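Local coordinates for protein FkbI (Streptomyces hygroscopicus, PDB 1R2J) that binds FAD and probably acts as an acyl-ACP dehydrogenase in making the methoxymalonyl extender unit of the polyketide immunosuppressant FK520, at residues Val245-Thr250 / Gln320-Ala325; Glu283-His288 / Val297-Leu302. All blocks are in the same frame, centred on the assembly; numbering follows the deposited sequence.

Both contacts lie in the helical C-terminal region of an acyl-CoA dehydrogenase fold, and both use helix 297-322, at its two ends. Contact 2 joins the start of that helix to the end of helix 262-287, across a connection of eight residues. Contact 1 joins its far end to the end of helix 219-248. Both segments of contact 2 fall between those of contact 1: 245-250 comes first, then 283-288, 297-302 and 320-325. Their centres are about 33 Å apart and their nearest atoms about 18 Å. The two ends of one long helix are thus packed chiefly against different helix ends, while helices 219-248 and 262-287 each also touch the opposite end; both contacts lie away from the residues that bind FAD.

Contact 1: Val245-Thr250 / Gln320-Ala325; sequences VAHART and QVLASA
Two helix ends meet here through one imidazole: His247, in the last turn of helix 219-248, lies against the C-terminal end of helix 297-322 in the helical C-terminal region of the fold. Its CG stands anti to the backbone N (chi1 -168°), which carries the ring out from its own helix toward Leu322. The Leu322 side chain slants across the imidazole, its CG over one ring face, 4.1 Å from CG of His247. At the ring edge, near its plane, CD2 of His247 comes to 3.3 Å from the carbonyl O of Val321. NE2 of His247 is 3.4 Å from O of Leu322, but the angle is poor, so no hydrogen bond joins the segments, and packing around the ring is what the geometry shows. Just beyond, Ala323 has positive phi and ends the helical run; the chain then turns into the start of a 3-10 segment that brings CB of Ala325 within 3.7 Å of CE1 of His247. With an alanine in place of His247, the imidazole that spans the two helix ends is gone, and Leu322 and Ala325 would probably lose their shared packing partner, leaving a gap. Around this junction, Leu258 also touches His247, while helix 262-287 packs against both partners, Ile268 meeting Val245 and Ala248, and His267 meeting Val321.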
ATOM      1  N   VAL A 245     -24.431  -0.336   8.280  1.00 15.45           N
ATOM      2  CA  VAL A 245     -25.296  -0.998   9.242  1.00 18.39           C
ATOM      3  C   VAL A 245     -25.685  -0.024  10.357  1.00 18.87           C
ATOM      4  O   VAL A 245     -26.846   0.031  10.755  1.00 19.14           O
ATOM      5  CB  VAL A 245     -24.623  -2.250   9.848  1.00 19.27           C
ATOM      6  CG1 VAL A 245     -24.379  -3.283   8.763  1.00 20.94           C
ATOM      7  CG2 VAL A 245     -23.308  -1.876  10.488  1.00 27.31           C
ATOM      8  N   ALA A 246     -24.724   0.753  10.848  1.00 20.26           N
ATOM      9  CA  ALA A 246     -25.010   1.713  11.918  1.00 20.12           C
ATOM     10  C   ALA A 246     -26.106   2.681  11.484  1.00 21.35           C
ATOM     11  O   ALA A 246     -27.016   2.985  12.255  1.00 21.08           O
ATOM     12  CB  ALA A 246     -23.751   2.483  12.296  1.00 20.10           C
ATOM     13  N   HIS A 247     -26.024   3.159  10.246  1.00 19.48           N
ATOM     14  CA  HIS A 247     -27.021   4.092   9.728  1.00 19.60           C
ATOM     15  C   HIS A 247     -28.360   3.378   9.508  1.00 20.36           C
ATOM     16  O   HIS A 247     -29.425   3.922   9.802  1.00 19.34           O
ATOM     17  CB  HIS A 247     -26.530   4.699   8.407  1.00 20.46           C
ATOM     18  CG  HIS A 247     -27.340   5.868   7.929  1.00 19.46           C
ATOM     19  ND1 HIS A 247     -27.424   7.054   8.630  1.00 21.14           N
ATOM     20  CD2 HIS A 247     -28.062   6.050   6.797  1.00 19.93           C
ATOM     21  CE1 HIS A 247     -28.158   7.917   7.948  1.00 21.30           C
ATOM     22  NE2 HIS A 247     -28.557   7.333   6.832  1.00 23.87           N
ATOM     23  N   ALA A 248     -28.288   2.145   9.008  1.00 19.50           N
ATOM     24  CA  ALA A 248     -29.466   1.335   8.710  1.00 21.61           C
ATOM     25  C   ALA A 248     -30.309   0.889   9.910  1.00 23.03           C
ATOM     26  O   ALA A 248     -31.515   0.672   9.768  1.00 22.89           O
ATOM     27  CB  ALA A 248     -29.050   0.112   7.896  1.00 21.56           C
ATOM     28  N   ARG A 249     -29.703   0.728  11.083  1.00 22.51           N
ATOM     29  CA  ARG A 249     -30.509   0.303  12.219  1.00 25.17           C
ATOM     30  C   ARG A 249     -30.885   1.444  13.149  1.00 24.52           C
ATOM     31  O   ARG A 249     -31.555   1.230  14.154  1.00 26.01           O
ATOM     32  CB  ARG A 249     -29.826  -0.839  12.997  1.00 26.66           C
ATOM     33  CG  ARG A 249     -28.462  -0.553  13.584  1.00 25.50           C
ATOM     34  CD  ARG A 249     -27.835  -1.846  14.106  1.00 24.95           C
ATOM     35  NE  ARG A 249     -26.464  -1.624  14.545  1.00 26.15           N
ATOM     36  CZ  ARG A 249     -25.553  -2.578  14.716  1.00 23.36           C
ATOM     37  NH1 ARG A 249     -25.850  -3.853  14.496  1.00 21.74           N
ATOM     38  NH2 ARG A 249     -24.322  -2.244  15.080  1.00 23.25           N
ATOM     39  N   THR A 250     -30.487   2.660  12.789  1.00 22.51           N
ATOM     40  CA  THR A 250     -30.788   3.835  13.600  1.00 23.79           C
ATOM     41  C   THR A 250     -31.676   4.841  12.863  1.00 23.11           C
ATOM     42  O   THR A 250     -32.637   5.359  13.427  1.00 23.05           O
ATOM     43  CB  THR A 250     -29.503   4.553  14.031  1.00 23.11           C
ATOM     44  OG1 THR A 250     -28.788   4.979  12.867  1.00 27.09           O
ATOM     45  CG2 THR A 250     -28.616   3.620  14.845  1.00 24.53           C
ATOM     46  N   GLN A 320     -24.501   5.110  -0.835  1.00 16.81           N
ATOM     47  CA  GLN A 320     -25.917   5.150  -1.192  1.00 16.05           C
ATOM     48  C   GLN A 320     -26.777   5.034   0.068  1.00 17.49           C
ATOM     49  O   GLN A 320     -27.736   5.780   0.249  1.00 18.37           O
ATOM     50  CB  GLN A 320     -26.248   4.005  -2.148  1.00 18.28           C
ATOM     51  CG  GLN A 320     -27.682   4.019  -2.661  1.00 18.36           C
ATOM     52  CD  GLN A 320     -27.912   5.128  -3.659  1.00 19.17           C
ATOM     53  OE1 GLN A 320     -29.053   5.514  -3.934  1.00 19.87           O
ATOM     54  NE2 GLN A 320     -26.825   5.645  -4.217  1.00 15.67           N
ATOM     55  N   VAL A 321     -26.425   4.087   0.932  1.00 15.97           N
ATOM     56  CA  VAL A 321     -27.145   3.854   2.179  1.00 15.64           C
ATOM     57  C   VAL A 321     -27.138   5.088   3.078  1.00 16.88           C
ATOM     58  O   VAL A 321     -28.192   5.545   3.537  1.00 14.59           O
ATOM     59  CB  VAL A 321     -26.528   2.654   2.940  1.00 16.04           C
ATOM     60  CG1 VAL A 321     -27.195   2.486   4.309  1.00 16.45           C
ATOM     61  CG2 VAL A 321     -26.704   1.374   2.107  1.00 13.82           C
ATOM     62  N   LEU A 322     -25.951   5.637   3.321  1.00 16.92           N
ATOM     63  CA  LEU A 322     -25.847   6.821   4.161  1.00 19.35           C
ATOM     64  C   LEU A 322     -26.498   8.045   3.546  1.00 20.14           C
ATOM     65  O   LEU A 322     -26.922   8.945   4.259  1.00 22.09           O
ATOM     66  CB  LEU A 322     -24.386   7.127   4.486  1.00 21.59           C
ATOM     67  CG  LEU A 322     -23.949   6.388   5.748  1.00 23.56           C
ATOM     68  CD1 LEU A 322     -23.662   4.927   5.420  1.00 20.06           C
ATOM     69  CD2 LEU A 322     -22.730   7.061   6.324  1.00 27.13           C
ATOM     70  N   ALA A 323     -26.573   8.074   2.221  1.00 18.40           N
ATOM     71  CA  ALA A 323     -27.175   9.190   1.515  1.00 17.70           C
ATOM     72  C   ALA A 323     -26.596  10.544   1.946  1.00 18.74           C
ATOM     73  O   ALA A 323     -25.382  10.704   2.060  1.00 17.33           O
ATOM     74  CB  ALA A 323     -28.706   9.170   1.713  1.00 17.00           C
ATOM     75  N   SER A 324     -27.467  11.514   2.208  1.00 18.21           N
ATOM     76  CA  SER A 324     -27.009  12.846   2.590  1.00 20.51           C
ATOM     77  C   SER A 324     -26.130  12.847   3.828  1.00 21.51           C
ATOM     78  O   SER A 324     -25.271  13.713   3.975  1.00 23.54           O
ATOM     79  CB  SER A 324     -28.194  13.792   2.803  1.00 18.63           C
ATOM     80  OG  SER A 324     -28.855  13.525   4.022  1.00 25.95           O
ATOM     81  N   ALA A 325     -26.329  11.880   4.717  1.00 23.45           N
ATOM     82  CA  ALA A 325     -25.526  11.808   5.937  1.00 24.80           C
ATOM     83  C   ALA A 325     -24.053  11.469   5.653  1.00 24.85           C
ATOM     84  O   ALA A 325     -23.167  11.843   6.417  1.00 24.28           O
ATOM     85  CB  ALA A 325     -26.124  10.785   6.898  1.00 24.31           C
TER

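Contact 2: Glu283-His288 / Val297-Leu302; sequences EYASDH and VPATIL
Ala285 sets its methyl group against the backbone of Ala299, with CB of Ala285 3.5 Å from O of Ala299. The two methyls also meet, CB to CB, at 4.1 Å, and at this level the CA atoms of Ala285 and Ala299 are only 4.9 Å apart. The small side chains are consistent with an approach of 8.4 Å between the segment axes, which run roughly antiparallel, at 153° between their directions. On one flank of the alanine pair, OG1 of Thr300 comes to 4.0 Å from CB of Ala285, although its hydrogen bond goes to O of Met296, one turn back. On the other, the Tyr284 ring reaches across: with chi1 at -178°, it swings out opposite its own backbone N and beside the carbonyl carbon, and its CD2-CE2 side meets CB of Ala299 obliquely, CD2 at 3.9 Å. His288 helps to frame this ring, its ND1 lying 3.8 Å above the plane, over the centre. The same ND1 donates to O of Tyr284, an acceptor also used by the backbone N of His288, and the two donors arrive from opposite faces of the carbonyl plane. Successive helices 262-287 and 297-322 form an antiparallel helical hairpin, with an alanine pair packed beside its connection. Outward from it, Ile301 packs on helix 350-361, Thr300 touches Arg226 of helix 219-248, and Asp287 forms a salt bridge with Arg55 of helix 54-67.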
ATOM      1  N   GLU A 283      -7.062 -14.302   3.041  1.00 20.74           N
ATOM      2  CA  GLU A 283      -6.606 -15.347   3.945  1.00 21.45           C
ATOM      3  C   GLU A 283      -5.914 -16.469   3.165  1.00 21.36           C
ATOM      4  O   GLU A 283      -4.864 -16.973   3.573  1.00 20.75           O
ATOM      5  CB  GLU A 283      -7.800 -15.912   4.721  1.00 22.85           C
ATOM      6  CG  GLU A 283      -8.381 -14.941   5.745  1.00 21.93           C
ATOM      7  CD  GLU A 283      -9.791 -15.310   6.149  1.00 24.11           C
ATOM      8  OE1 GLU A 283     -10.423 -14.543   6.904  1.00 23.43           O
ATOM      9  OE2 GLU A 283     -10.273 -16.368   5.704  1.00 23.29           O
ATOM     10  N   TYR A 284      -6.514 -16.853   2.043  1.00 19.97           N
ATOM     11  CA  TYR A 284      -5.971 -17.904   1.190  1.00 19.74           C
ATOM     12  C   TYR A 284      -4.583 -17.518   0.664  1.00 20.48           C
ATOM     13  O   TYR A 284      -3.643 -18.326   0.684  1.00 20.42           O
ATOM     14  CB  TYR A 284      -6.918 -18.144   0.012  1.00 21.92           C
ATOM     15  CG  TYR A 284      -6.502 -19.253  -0.922  1.00 21.69           C
ATOM     16  CD1 TYR A 284      -6.751 -20.591  -0.608  1.00 22.31           C
ATOM     17  CD2 TYR A 284      -5.878 -18.966  -2.134  1.00 22.28           C
ATOM     18  CE1 TYR A 284      -6.392 -21.616  -1.492  1.00 22.79           C
ATOM     19  CE2 TYR A 284      -5.512 -19.982  -3.019  1.00 21.68           C
ATOM     20  CZ  TYR A 284      -5.776 -21.299  -2.692  1.00 21.03           C
ATOM     21  OH  TYR A 284      -5.431 -22.293  -3.575  1.00 23.70           O
ATOM     22  N   ALA A 285      -4.453 -16.285   0.187  1.00 18.36           N
ATOM     23  CA  ALA A 285      -3.178 -15.823  -0.339  1.00 20.06           C
ATOM     24  C   ALA A 285      -2.138 -15.740   0.776  1.00 21.83           C
ATOM     25  O   ALA A 285      -0.962 -16.053   0.565  1.00 21.02           O
ATOM     26  CB  ALA A 285      -3.343 -14.464  -1.005  1.00 20.43           C
ATOM     27  N   SER A 286      -2.574 -15.326   1.964  1.00 21.85           N
ATOM     28  CA  SER A 286      -1.663 -15.197   3.098  1.00 23.41           C
ATOM     29  C   SER A 286      -1.137 -16.564   3.535  1.00 24.23           C
ATOM     30  O   SER A 286       0.019 -16.690   3.937  1.00 24.89           O
ATOM     31  CB  SER A 286      -2.355 -14.490   4.268  1.00 24.75           C
ATOM     32  OG  SER A 286      -3.220 -15.374   4.960  1.00 35.63           O
ATOM     33  N   ASP A 287      -1.980 -17.591   3.452  1.00 24.22           N
ATOM     34  CA  ASP A 287      -1.551 -18.941   3.814  1.00 25.81           C
ATOM     35  C   ASP A 287      -0.458 -19.396   2.838  1.00 25.70           C
ATOM     36  O   ASP A 287       0.601 -19.866   3.249  1.00 24.81           O
ATOM     37  CB  ASP A 287      -2.736 -19.925   3.774  1.00 26.60           C
ATOM     38  CG  ASP A 287      -3.726 -19.698   4.908  1.00 27.43           C
ATOM     39  OD1 ASP A 287      -3.304 -19.228   5.982  1.00 28.17           O
ATOM     40  OD2 ASP A 287      -4.923 -19.999   4.736  1.00 31.32           O
ATOM     41  N   HIS A 288      -0.713 -19.244   1.544  1.00 26.76           N
ATOM     42  CA  HIS A 288       0.269 -19.629   0.538  1.00 27.15           C
ATOM     43  C   HIS A 288       1.470 -18.682   0.549  1.00 27.86           C
ATOM     44  O   HIS A 288       1.418 -17.600   1.142  1.00 27.11           O
ATOM     45  CB  HIS A 288      -0.366 -19.646  -0.857  1.00 28.77           C
ATOM     46  CG  HIS A 288      -1.204 -20.858  -1.127  1.00 30.06           C
ATOM     47  ND1 HIS A 288      -2.512 -20.974  -0.708  1.00 31.45           N
ATOM     48  CD2 HIS A 288      -0.902 -22.029  -1.740  1.00 30.78           C
ATOM     49  CE1 HIS A 288      -2.979 -22.162  -1.049  1.00 30.58           C
ATOM     50  NE2 HIS A 288      -2.021 -22.822  -1.675  1.00 32.29           N
ATOM     51  N   VAL A 297       1.813 -16.360  -6.082  1.00 25.82           N
ATOM     52  CA  VAL A 297       1.841 -15.116  -6.826  1.00 25.73           C
ATOM     53  C   VAL A 297       0.429 -14.912  -7.389  1.00 23.93           C
ATOM     54  O   VAL A 297      -0.147 -13.837  -7.255  1.00 24.26           O
ATOM     55  CB  VAL A 297       2.864 -15.164  -7.993  1.00 26.56           C
ATOM     56  CG1 VAL A 297       2.682 -13.949  -8.902  1.00 27.13           C
ATOM     57  CG2 VAL A 297       4.281 -15.178  -7.435  1.00 26.23           C
ATOM     58  N   PRO A 298      -0.155 -15.956  -8.009  1.00 23.69           N
ATOM     59  CA  PRO A 298      -1.509 -15.811  -8.564  1.00 23.32           C
ATOM     60  C   PRO A 298      -2.589 -15.588  -7.506  1.00 21.96           C
ATOM     61  O   PRO A 298      -3.554 -14.865  -7.739  1.00 21.67           O
ATOM     62  CB  PRO A 298      -1.709 -17.109  -9.346  1.00 23.89           C
ATOM     63  CG  PRO A 298      -0.866 -18.099  -8.586  1.00 23.84           C
ATOM     64  CD  PRO A 298       0.386 -17.301  -8.286  1.00 23.47           C
ATOM     65  N   ALA A 299      -2.429 -16.216  -6.347  1.00 20.77           N
ATOM     66  CA  ALA A 299      -3.399 -16.048  -5.268  1.00 20.98           C
ATOM     67  C   ALA A 299      -3.347 -14.620  -4.720  1.00 19.93           C
ATOM     68  O   ALA A 299      -4.358 -14.075  -4.280  1.00 19.14           O
ATOM     69  CB  ALA A 299      -3.127 -17.041  -4.158  1.00 21.05           C
ATOM     70  N   THR A 300      -2.161 -14.022  -4.746  1.00 18.46           N
ATOM     71  CA  THR A 300      -1.983 -12.658  -4.271  1.00 19.35           C
ATOM     72  C   THR A 300      -2.558 -11.659  -5.280  1.00 18.48           C
ATOM     73  O   THR A 300      -3.201 -10.682  -4.896  1.00 17.43           O
ATOM     74  CB  THR A 300      -0.490 -12.354  -4.017  1.00 20.96           C
ATOM     75  OG1 THR A 300      -0.023 -13.156  -2.920  1.00 20.74           O
ATOM     76  CG2 THR A 300      -0.288 -10.875  -3.689  1.00 23.02           C
ATOM     77  N   ILE A 301      -2.322 -11.898  -6.568  1.00 17.84           N
ATOM     78  CA  ILE A 301      -2.863 -11.017  -7.606  1.00 17.85           C
ATOM     79  C   ILE A 301      -4.391 -11.094  -7.493  1.00 18.47           C
ATOM     80  O   ILE A 301      -5.101 -10.087  -7.566  1.00 17.09           O
ATOM     81  CB  ILE A 301      -2.450 -11.490  -9.023  1.00 18.78           C
ATOM     82  CG1 ILE A 301      -0.944 -11.260  -9.245  1.00 18.66           C
ATOM     83  CG2 ILE A 301      -3.262 -10.748 -10.074  1.00 19.27           C
ATOM     84  CD1 ILE A 301      -0.377 -12.016 -10.453  1.00 17.14           C
ATOM     85  N   LEU A 302      -4.878 -12.315  -7.309  1.00 16.49           N
ATOM     86  CA  LEU A 302      -6.301 -12.566  -7.179  1.00 17.28           C
ATOM     87  C   LEU A 302      -6.896 -11.809  -5.991  1.00 17.90           C
ATOM     88  O   LEU A 302      -7.938 -11.165  -6.118  1.00 15.93           O
ATOM     89  CB  LEU A 302      -6.537 -14.067  -7.014  1.00 19.46           C
ATOM     90  CG  LEU A 302      -7.970 -14.507  -6.735  1.00 21.56           C
ATOM     91  CD1 LEU A 302      -8.830 -14.215  -7.928  1.00 21.01           C
ATOM     92  CD2 LEU A 302      -7.983 -15.992  -6.422  1.00 26.32           C
TER